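Local coordinates for protein isoprenyl transferase (Helicobacter pylori, PDB 2D2R) that probably condenses isopentenyl diphosphate with an allylic pyrophosphate such as farnesyl diphosphate, with magnesium, to make undecaprenyl pyrophosphate, at residues S145-E148 and L149-F153; T222-D225 and L226-I230. All blocks are in the same frame, centred on the assembly; numbering follows the deposited sequence.

Interaction 1: residues S145-E148 and L149-F153; sequences SKNE and LSRAF
Ser150 and Lys146 meet one turn apart at the start of helix 145-158, where Lys146 O takes two hydrogen bonds. Ser150 N reaches it at 2.9 Å, and Ser150 OG also lies 2.9 Å from Lys146 O. The two donors come from opposite faces of the carbonyl plane. With OG anti to its own carbonyl carbon (chi1 -68°), the hydroxyl is turned back toward the preceding turn. The remaining backbone bonds are regular i to i+4 links: Leu149 N to Ser145 O, Arg151 N to Asn147 O and Ala152 N to Glu148 O.

Charged and polar side chains make the second group. Arg151 folds back along the helix, its chain bent at chi3 (-76°). One guanidinium face lies over Glu148, with Arg151 NH2 3.6 Å from Glu148 CA. The side chain of Asn147 sits beside the guanidinium edge.

The Leu149 side chain packs against a backbone carbonyl: Leu149 CB lies 3.6 Å from Ser145 O.

The helix belongs to the dimer interface, where Lys146 makes a cation-pi contact with Trp204 of the second subunit and Phe153 meets Phe153 of that subunit edge-to-face. Arg151 NH2 forms a salt bridge with Asp179 OD1, and Glu148 OE1 is hydrogen-bonded to Tyr143 OH and Gln205 NE2. The buried Glu148 carboxylate is thus satisfied, Asp179 offsets the Arg151 charge, and the two side chains probably fix the helix to these neighbours.

Interaction 2: residues T222-D225 and L226-I230; sequences TPKD and LENII
Leu226 N bonds to Thr222 O at 3.0 Å in the first turn of helix 223-236, which Thr222 and Asp225 start with a capping box. Thr222 is the N-cap. Its OG1 accepts from Asp225 N at 3.1 Å and more weakly from Lys224 N. Asp225 answers in the other direction. Its CG stands anti to the carbonyl carbon (chi1 -60°), which turns the carboxylate back to the cap. There Asp225 OD2 takes Thr222 N at 2.7 Å, on its anti side and 30° out of the carboxylate plane.

Lys224 and Asn228, one turn apart, have side chains that run at a slant to each other on the exposed side. Lys224 CG lies 3.9 Å from Asn228 ND2. Leu226 packs on Trp54 of helix 37-56, as do Pro223 and Ile230. Ile229 meets Leu188 and Leu190 of strand 188-191. The capped turn therefore has one side against the body of the fold and another in solvent. Within the turn, Ile229 CB, CG1 and CD1 all pack against Asp225 O, with CD1 at 3.6 Å, and Asp225 O also accepts Ile229 N at 3.1 Å.

How the interactions relate
Interactions 1 and 2 each lie at the N-terminal end of a helix, and interaction 1 comes first along the chain. Their centres are 32 Å apart, on opposite sides of the chain's centre, and their nearest atoms are about 21 Å apart. Helix 145-158 follows strand 136-140, and helix 223-236 follows the edge strand 210-213. Both strands belong to the same six-stranded parallel sheet. Interaction 1 is part of the dimer interface, whereas interaction 2 belongs to a helix packed within its own subunit. The side chains of Ser145 and substrate residue Leu198 are about 8 Å apart, as are those of Ile229 and magnesium-site residue Glu210, both sites assigned by similarity.

Interaction 1: residues S145-E148 and L149-F153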
# COMPACT_ATOMS: atom_id res chain seq x y z
N SER A 145 1.18 8.22 5.52
CA SER A 145 0.27 7.19 6.00
C SER A 145 0.62 6.66 7.37
O SER A 145 -0.25 6.51 8.22
CB SER A 145 0.22 6.09 4.91
OG SER A 145 -0.83 5.24 5.14
N LYS A 146 1.89 6.34 7.62
CA LYS A 146 2.21 5.86 8.93
C LYS A 146 1.89 6.90 9.97
O LYS A 146 1.42 6.58 11.05
CB LYS A 146 3.68 5.48 9.05
CG LYS A 146 3.98 4.24 8.31
CD LYS A 146 5.46 3.84 8.56
CE LYS A 146 5.75 2.47 7.88
NZ LYS A 146 7.12 2.03 8.25
N ASN A 147 2.15 8.17 9.66
CA ASN A 147 1.82 9.23 10.61
C ASN A 147 0.31 9.33 10.78
O ASN A 147 -0.17 9.48 11.88
CB ASN A 147 2.37 10.61 10.11
CG ASN A 147 1.87 11.79 10.98
OD1 ASN A 147 2.39 12.04 12.05
ND2 ASN A 147 0.85 12.44 10.53
N GLU A 148 -0.45 9.25 9.69
CA GLU A 148 -1.91 9.31 9.83
C GLU A 148 -2.41 8.20 10.76
O GLU A 148 -3.25 8.42 11.62
CB GLU A 148 -2.62 9.19 8.48
CG GLU A 148 -4.17 9.30 8.55
CD GLU A 148 -4.85 8.91 7.23
OE1 GLU A 148 -4.23 8.18 6.39
OE2 GLU A 148 -6.01 9.33 7.03
N LEU A 149 -1.89 6.98 10.59
CA LEU A 149 -2.31 5.88 11.44
C LEU A 149 -1.90 6.10 12.88
O LEU A 149 -2.63 5.72 13.83
CB LEU A 149 -1.76 4.55 10.90
CG LEU A 149 -2.59 4.09 9.68
CD1 LEU A 149 -1.76 3.11 8.77
CD2 LEU A 149 -3.90 3.40 10.19
N SER A 150 -0.72 6.71 13.07
CA SER A 150 -0.23 7.00 14.41
C SER A 150 -1.17 7.98 15.08
O SER A 150 -1.42 7.87 16.26
CB SER A 150 1.16 7.65 14.35
OG SER A 150 2.09 6.71 13.87
N ARG A 151 -1.62 8.99 14.34
CA ARG A 151 -2.52 9.99 14.91
C ARG A 151 -3.88 9.36 15.17
O ARG A 151 -4.57 9.72 16.13
CB ARG A 151 -2.63 11.21 13.98
CG ARG A 151 -1.34 12.03 13.98
CD ARG A 151 -1.47 13.35 13.13
NE ARG A 151 -1.44 13.14 11.67
CZ ARG A 151 -2.51 13.14 10.87
NH1 ARG A 151 -3.70 13.35 11.37
NH2 ARG A 151 -2.40 12.91 9.55
N ALA A 152 -4.26 8.38 14.34
CA ALA A 152 -5.56 7.72 14.54
C ALA A 152 -5.48 6.97 15.86
O ALA A 152 -6.44 6.96 16.64
CB ALA A 152 -5.83 6.76 13.41
N PHE A 153 -4.32 6.38 16.13
CA PHE A 153 -4.14 5.60 17.36
C PHE A 153 -4.19 6.48 18.60
O PHE A 153 -4.74 6.10 19.64
CB PHE A 153 -2.81 4.85 17.38
CG PHE A 153 -2.47 4.29 18.73
CD1 PHE A 153 -2.99 3.05 19.16
CD2 PHE A 153 -1.67 5.02 19.61
CE1 PHE A 153 -2.71 2.54 20.46
CE2 PHE A 153 -1.37 4.53 20.91
CZ PHE A 153 -1.89 3.29 21.35

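Interaction 2: residues T222-D225 and L226-I230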
# COMPACT_ATOMS: atom_id res chain seq x y z
N THR A 222 -2.67 14.48 -19.13
CA THR A 222 -3.90 15.14 -19.55
C THR A 222 -5.13 14.39 -19.21
O THR A 222 -5.09 13.21 -18.84
CB THR A 222 -3.94 15.33 -21.05
OG1 THR A 222 -4.18 14.06 -21.65
CG2 THR A 222 -2.65 15.82 -21.55
N PRO A 223 -6.28 15.06 -19.35
CA PRO A 223 -7.51 14.34 -19.04
C PRO A 223 -7.67 13.17 -20.00
O PRO A 223 -8.30 12.18 -19.68
CB PRO A 223 -8.57 15.41 -19.21
CG PRO A 223 -7.86 16.61 -18.64
CD PRO A 223 -6.50 16.51 -19.30
N LYS A 224 -7.07 13.30 -21.17
CA LYS A 224 -7.16 12.24 -22.17
C LYS A 224 -6.42 11.00 -21.61
O LYS A 224 -6.96 9.88 -21.65
CB LYS A 224 -6.51 12.71 -23.47
CG LYS A 224 -6.60 11.72 -24.63
CD LYS A 224 -5.83 12.27 -25.85
CE LYS A 224 -6.69 12.25 -27.14
NZ LYS A 224 -8.00 13.01 -27.02
N ASP A 225 -5.20 11.22 -21.14
CA ASP A 225 -4.39 10.14 -20.56
C ASP A 225 -5.19 9.48 -19.44
O ASP A 225 -5.20 8.25 -19.32
CB ASP A 225 -3.11 10.68 -19.95
CG ASP A 225 -2.23 11.38 -20.95
OD1 ASP A 225 -2.09 10.85 -22.05
OD2 ASP A 225 -1.65 12.44 -20.61
N LEU A 226 -5.83 10.29 -18.60
CA LEU A 226 -6.60 9.76 -17.49
C LEU A 226 -7.80 9.01 -18.01
O LEU A 226 -8.24 8.04 -17.42
CB LEU A 226 -7.02 10.88 -16.52
CG LEU A 226 -7.60 10.53 -15.14
CD1 LEU A 226 -9.08 10.34 -15.19
CD2 LEU A 226 -6.95 9.25 -14.61
N GLU A 227 -8.32 9.42 -19.16
CA GLU A 227 -9.49 8.72 -19.72
C GLU A 227 -9.09 7.30 -20.17
O GLU A 227 -9.84 6.34 -20.03
CB GLU A 227 -10.05 9.56 -20.89
CG GLU A 227 -11.28 9.00 -21.56
CD GLU A 227 -11.97 10.03 -22.51
OE1 GLU A 227 -12.99 9.65 -23.11
OE2 GLU A 227 -11.49 11.19 -22.63
N ASN A 228 -7.89 7.20 -20.74
CA ASN A 228 -7.37 5.92 -21.21
C ASN A 228 -7.17 4.95 -20.02
O ASN A 228 -7.49 3.77 -20.12
CB ASN A 228 -6.04 6.14 -21.91
CG ASN A 228 -6.18 7.01 -23.14
OD1 ASN A 228 -6.71 6.57 -24.16
ND2 ASN A 228 -5.73 8.27 -23.06
N ILE A 229 -6.63 5.48 -18.92
CA ILE A 229 -6.40 4.73 -17.69
C ILE A 229 -7.73 4.26 -17.13
O ILE A 229 -7.90 3.05 -16.78
CB ILE A 229 -5.65 5.61 -16.63
CG1 ILE A 229 -4.15 5.64 -16.94
CG2 ILE A 229 -5.89 5.08 -15.20
CD1 ILE A 229 -3.49 6.90 -16.43
N ILE A 230 -8.70 5.16 -17.08
CA ILE A 230 -9.98 4.73 -16.55
C ILE A 230 -10.59 3.63 -17.42
O ILE A 230 -11.23 2.68 -16.94
CB ILE A 230 -10.94 5.92 -16.40
CG1 ILE A 230 -10.46 6.80 -15.24
CG2 ILE A 230 -12.36 5.42 -16.28
CD1 ILE A 230 -11.38 8.02 -14.91